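Local atomic coordinates of enoyl-CoA hydratase (PDB entry 3T3W), a protein that probably catalyses the reversible hydration of 2-enoyl-CoA thioesters in lipid metabolism, as a member of the crotonase family. Residues R29-T34 with N63-I68; R58-N63 with R114-P119. One frame throughout, in Å; residues are numbered along the deposited sequence.

Contact 1: R29-T34 with N63-I68; sequences RIATIT and NDVSVI
Arg29 grips Ser66 side-on: NE donates to Ser66 OG at 2.7 Å and NH2 to the same oxygen at 3.0 Å, both with OG within 4° of the guanidinium plane. Arg29 NH2 also donates to Asn63 O, which lies 20° out of that plane, while Asp64 O sits over one guanidinium face, 3.7 Å above its centre. The bend at chi3 (60°) brings the guanidinium to Ser66 OG and Asn63 O. On the backbone, Arg29 O accepts two N-H groups, from Ser66 N at 2.7 Å and from Val67 N at 3.2 Å. Ala31 N then donates to Val67 O at 2.9 Å, and the bridges Ile30-Val67 and Ala31-Ile68 mark the start of parallel pairing within a beta-alpha-beta unit of the crotonase fold. A water spans Arg29 N and Asp64 O. Apolar packing lies beyond, where Ala31 CB meets Val65 CG1 at 3.7 Å and Ile33 CD1 touches Ile68 CG2 at 3.8 Å, the two isoleucine side chains crossing at an angle; helix 46-61 covers this face through Leu52, Ala55 and Ala59. With both bonds to OG in its plane and another to Asn63 O tilted from it, the guanidinium's rotation is largely fixed, and Arg29 ties the loop before strand 67-72 to the start of strand 30-35.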
# COMPACT_ATOMS: atom_id res chain seq x y z
N ARG F 29 37.97 -7.18 7.83
CA ARG F 29 36.51 -7.12 8.07
C ARG F 29 35.65 -7.12 6.78
O ARG F 29 34.45 -6.79 6.83
CB ARG F 29 36.12 -5.95 8.99
CG ARG F 29 36.88 -5.99 10.33
CD ARG F 29 36.25 -5.10 11.38
NE ARG F 29 34.89 -5.56 11.61
CZ ARG F 29 34.52 -6.57 12.40
NH1 ARG F 29 35.41 -7.25 13.14
NH2 ARG F 29 33.23 -6.89 12.47
N ILE F 30 36.26 -7.53 5.67
CA ILE F 30 35.54 -7.59 4.37
C ILE F 30 35.52 -9.04 3.96
O ILE F 30 36.56 -9.67 3.92
CB ILE F 30 36.26 -6.75 3.29
CG1 ILE F 30 36.34 -5.27 3.69
CG2 ILE F 30 35.53 -6.89 1.93
CD1 ILE F 30 37.32 -4.45 2.87
N ALA F 31 34.34 -9.57 3.63
CA ALA F 31 34.21 -10.88 2.98
C ALA F 31 34.07 -10.63 1.51
O ALA F 31 33.11 -9.96 1.09
CB ALA F 31 32.96 -11.63 3.47
N THR F 32 35.02 -11.14 0.73
CA THR F 32 34.95 -11.01 -0.71
C THR F 32 34.51 -12.35 -1.32
O THR F 32 35.19 -13.39 -1.13
CB THR F 32 36.29 -10.59 -1.30
OG1 THR F 32 36.71 -9.37 -0.65
CG2 THR F 32 36.16 -10.39 -2.81
N ILE F 33 33.35 -12.32 -1.97
CA ILE F 33 32.75 -13.48 -2.61
C ILE F 33 32.96 -13.31 -4.12
O ILE F 33 32.46 -12.35 -4.72
CB ILE F 33 31.23 -13.56 -2.34
CG1 ILE F 33 30.93 -13.59 -0.83
CG2 ILE F 33 30.60 -14.76 -3.07
CD1 ILE F 33 29.46 -13.50 -0.42
N THR F 34 33.70 -14.23 -4.73
CA THR F 34 34.01 -14.17 -6.13
C THR F 34 33.34 -15.27 -6.94
O THR F 34 33.52 -16.46 -6.63
CB THR F 34 35.54 -14.25 -6.36
OG1 THR F 34 36.17 -13.12 -5.76
CG2 THR F 34 35.85 -14.28 -7.88
N ASN F 63 31.12 -12.88 12.72
CA ASN F 63 31.27 -11.59 13.44
C ASN F 63 32.53 -10.81 13.09
O ASN F 63 32.60 -9.63 13.39
CB ASN F 63 31.26 -11.80 14.94
CG ASN F 63 29.96 -12.37 15.43
OD1 ASN F 63 28.89 -12.19 14.82
ND2 ASN F 63 30.05 -13.11 16.53
N ASP F 64 33.51 -11.43 12.48
CA ASP F 64 34.67 -10.70 11.97
C ASP F 64 34.41 -10.02 10.60
O ASP F 64 35.33 -9.46 10.05
CB ASP F 64 35.89 -11.62 11.79
CG ASP F 64 36.41 -12.19 13.12
OD1 ASP F 64 36.26 -11.57 14.18
OD2 ASP F 64 36.98 -13.30 13.05
N VAL F 65 33.21 -10.13 10.03
CA VAL F 65 32.91 -9.50 8.73
C VAL F 65 31.97 -8.36 8.99
O VAL F 65 30.90 -8.58 9.59
CB VAL F 65 32.22 -10.50 7.78
CG1 VAL F 65 31.69 -9.82 6.49
CG2 VAL F 65 33.22 -11.60 7.42
N SER F 66 32.32 -7.18 8.50
CA SER F 66 31.42 -6.00 8.56
C SER F 66 30.77 -5.66 7.21
O SER F 66 29.66 -5.11 7.18
CB SER F 66 32.17 -4.74 9.03
OG SER F 66 32.58 -4.84 10.39
N VAL F 67 31.46 -5.97 6.10
CA VAL F 67 30.98 -5.64 4.74
C VAL F 67 31.24 -6.82 3.81
O VAL F 67 32.27 -7.50 3.92
CB VAL F 67 31.71 -4.37 4.20
CG1 VAL F 67 31.28 -3.97 2.78
CG2 VAL F 67 31.48 -3.16 5.13
N ILE F 68 30.33 -7.00 2.88
CA ILE F 68 30.40 -8.05 1.88
C ILE F 68 30.62 -7.40 0.52
O ILE F 68 29.91 -6.45 0.14
CB ILE F 68 29.10 -8.86 1.84
CG1 ILE F 68 28.90 -9.55 3.21
CG2 ILE F 68 29.10 -9.86 0.65
CD1 ILE F 68 27.52 -10.15 3.51
O HOH W 1 38.32 -9.59 9.43

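Contact 2: R58-N63 with R114-P119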
# COMPACT_ATOMS: atom_id res chain seq x y z
N ARG F 58 27.77 -17.59 5.12
CA ARG F 58 29.03 -17.63 5.86
C ARG F 58 29.43 -16.21 6.31
O ARG F 58 29.78 -15.95 7.50
CB ARG F 58 30.12 -18.25 4.98
CG ARG F 58 31.37 -18.75 5.71
CD ARG F 58 31.96 -20.01 5.04
NE ARG F 58 32.27 -19.75 3.68
CZ ARG F 58 31.71 -20.29 2.58
NH1 ARG F 58 32.15 -19.84 1.42
NH2 ARG F 58 30.79 -21.28 2.56
N ALA F 59 29.32 -15.27 5.37
CA ALA F 59 29.66 -13.87 5.63
C ALA F 59 28.70 -13.22 6.63
O ALA F 59 29.13 -12.43 7.52
CB ALA F 59 29.60 -13.10 4.33
N ALA F 60 27.43 -13.50 6.45
CA ALA F 60 26.38 -13.01 7.36
C ALA F 60 26.62 -13.45 8.80
O ALA F 60 26.40 -12.68 9.73
CB ALA F 60 25.01 -13.49 6.86
N GLU F 61 27.06 -14.69 8.97
CA GLU F 61 27.22 -15.27 10.31
C GLU F 61 28.57 -15.00 10.95
O GLU F 61 28.77 -15.32 12.13
CB GLU F 61 26.95 -16.78 10.28
CG GLU F 61 25.52 -17.07 9.90
CD GLU F 61 25.15 -18.54 9.87
OE1 GLU F 61 26.04 -19.42 9.90
OE2 GLU F 61 23.94 -18.81 9.80
N ASP F 62 29.52 -14.46 10.19
CA ASP F 62 30.88 -14.27 10.70
C ASP F 62 30.98 -12.91 11.39
O ASP F 62 30.95 -11.89 10.72
CB ASP F 62 31.91 -14.37 9.56
CG ASP F 62 33.39 -14.33 10.04
OD1 ASP F 62 33.67 -13.99 11.22
OD2 ASP F 62 34.29 -14.64 9.21
N ASN F 63 31.12 -12.88 12.72
CA ASN F 63 31.27 -11.59 13.44
C ASN F 63 32.53 -10.81 13.09
O ASN F 63 32.60 -9.63 13.39
CB ASN F 63 31.26 -11.80 14.94
CG ASN F 63 29.96 -12.37 15.43
OD1 ASN F 63 28.89 -12.19 14.82
ND2 ASN F 63 30.05 -13.11 16.53
N ARG F 114 19.42 -9.92 -0.22
CA ARG F 114 18.93 -8.57 -0.06
C ARG F 114 18.83 -8.19 1.42
O ARG F 114 19.14 -7.04 1.78
CB ARG F 114 17.59 -8.40 -0.78
CG ARG F 114 17.02 -6.99 -0.80
CD ARG F 114 15.97 -6.79 0.28
NE ARG F 114 15.24 -5.53 0.06
CZ ARG F 114 14.24 -5.10 0.85
NH1 ARG F 114 13.88 -5.81 1.93
NH2 ARG F 114 13.62 -3.96 0.52
N ASN F 115 18.37 -9.13 2.24
CA ASN F 115 18.07 -8.88 3.65
C ASN F 115 19.21 -9.15 4.62
O ASN F 115 19.06 -8.94 5.84
CB ASN F 115 16.81 -9.65 4.05
CG ASN F 115 15.57 -9.06 3.40
OD1 ASN F 115 15.38 -7.83 3.45
ND2 ASN F 115 14.71 -9.91 2.81
N VAL F 116 20.37 -9.63 4.13
CA VAL F 116 21.48 -9.86 5.05
C VAL F 116 21.81 -8.54 5.76
O VAL F 116 21.94 -7.51 5.09
CB VAL F 116 22.71 -10.45 4.31
CG1 VAL F 116 24.00 -10.34 5.16
CG2 VAL F 116 22.44 -11.89 3.89
N PRO F 117 21.93 -8.53 7.10
CA PRO F 117 21.98 -7.26 7.84
C PRO F 117 23.36 -6.64 7.96
O PRO F 117 23.73 -6.17 9.03
CB PRO F 117 21.41 -7.66 9.20
CG PRO F 117 21.89 -9.06 9.37
CD PRO F 117 21.71 -9.67 8.01
N LYS F 118 24.13 -6.68 6.87
CA LYS F 118 25.44 -6.05 6.75
C LYS F 118 25.47 -5.40 5.37
O LYS F 118 24.82 -5.88 4.44
CB LYS F 118 26.55 -7.11 6.80
CG LYS F 118 26.57 -7.92 8.07
CD LYS F 118 27.75 -8.87 8.11
CE LYS F 118 27.70 -9.65 9.41
NZ LYS F 118 28.84 -10.61 9.58
N PRO F 119 26.25 -4.30 5.19
CA PRO F 119 26.37 -3.69 3.88
C PRO F 119 26.99 -4.62 2.87
O PRO F 119 27.91 -5.36 3.22
CB PRO F 119 27.28 -2.49 4.12
CG PRO F 119 27.01 -2.13 5.56
CD PRO F 119 26.88 -3.48 6.23
O HOH W 2 27.90 -11.41 12.23
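Ala60 and Val116 mark the nearest backbone approach, CA to CA 6.3 Å, where the last turn of helix 46-61 faces the chain leaving helix 95-115. Both segments are connections of the crotonase fold: 58-63 leads from its helix toward strand 67-72, whereas segment 114-119 leads from its helix into strand 120-124. The phi/psi values of Lys118, -137°/151°, show its backbone already extended. Ala60 CB touches Val116 CG1 at 3.7 Å, the one apolar side-chain pair between the segments, and Ile68 of strand 67-72 lies against Val116 and Ala59. Lys118 reaches across to the helix end. Its chain is fully extended beyond CG, with chi2 to chi4 all near 180°, and carries the ammonium to the carbonyl end of the helix. There NZ donates to Ala59 O at 2.8 Å, in the carbonyl plane, and weakly to Ala60 O at 3.2 Å, while CE rests against Ala60 O. Carbonyls at a helix C-terminus carry partial negative charge, so a cationic group here is probably favoured. Asp62 OD1 turns elsewhere, to Asp64 N. Asp62 O is 2.7 Å from Lys118 NZ, and a water linked to Lys118 NZ at 2.9 Å donates a hydrogen bond to Asn63 OD1.

The centres of contacts 1 and 2 lie 8 Å apart, and their segments alternate along the chain: 29-34, 58-63, 63-68, 114-119, with Asn63 common to both. Strand 30-35, helix 46-61 and strand 67-72 follow one another as a beta-alpha-beta unit; contact 1 pairs its two strands, and contact 2 sets the end of its helix against the lead-in to strand 120-124. Two probable hydrogen bonds join them directly, Lys118 NZ to Val65 O and Ile68 N to Pro119 O, both 2.9 Å. Strand 67-72 lies between 30-35 and 120-124 in the six-stranded sheet, and the two contacts lie at one end of these three neighbouring parallel strands.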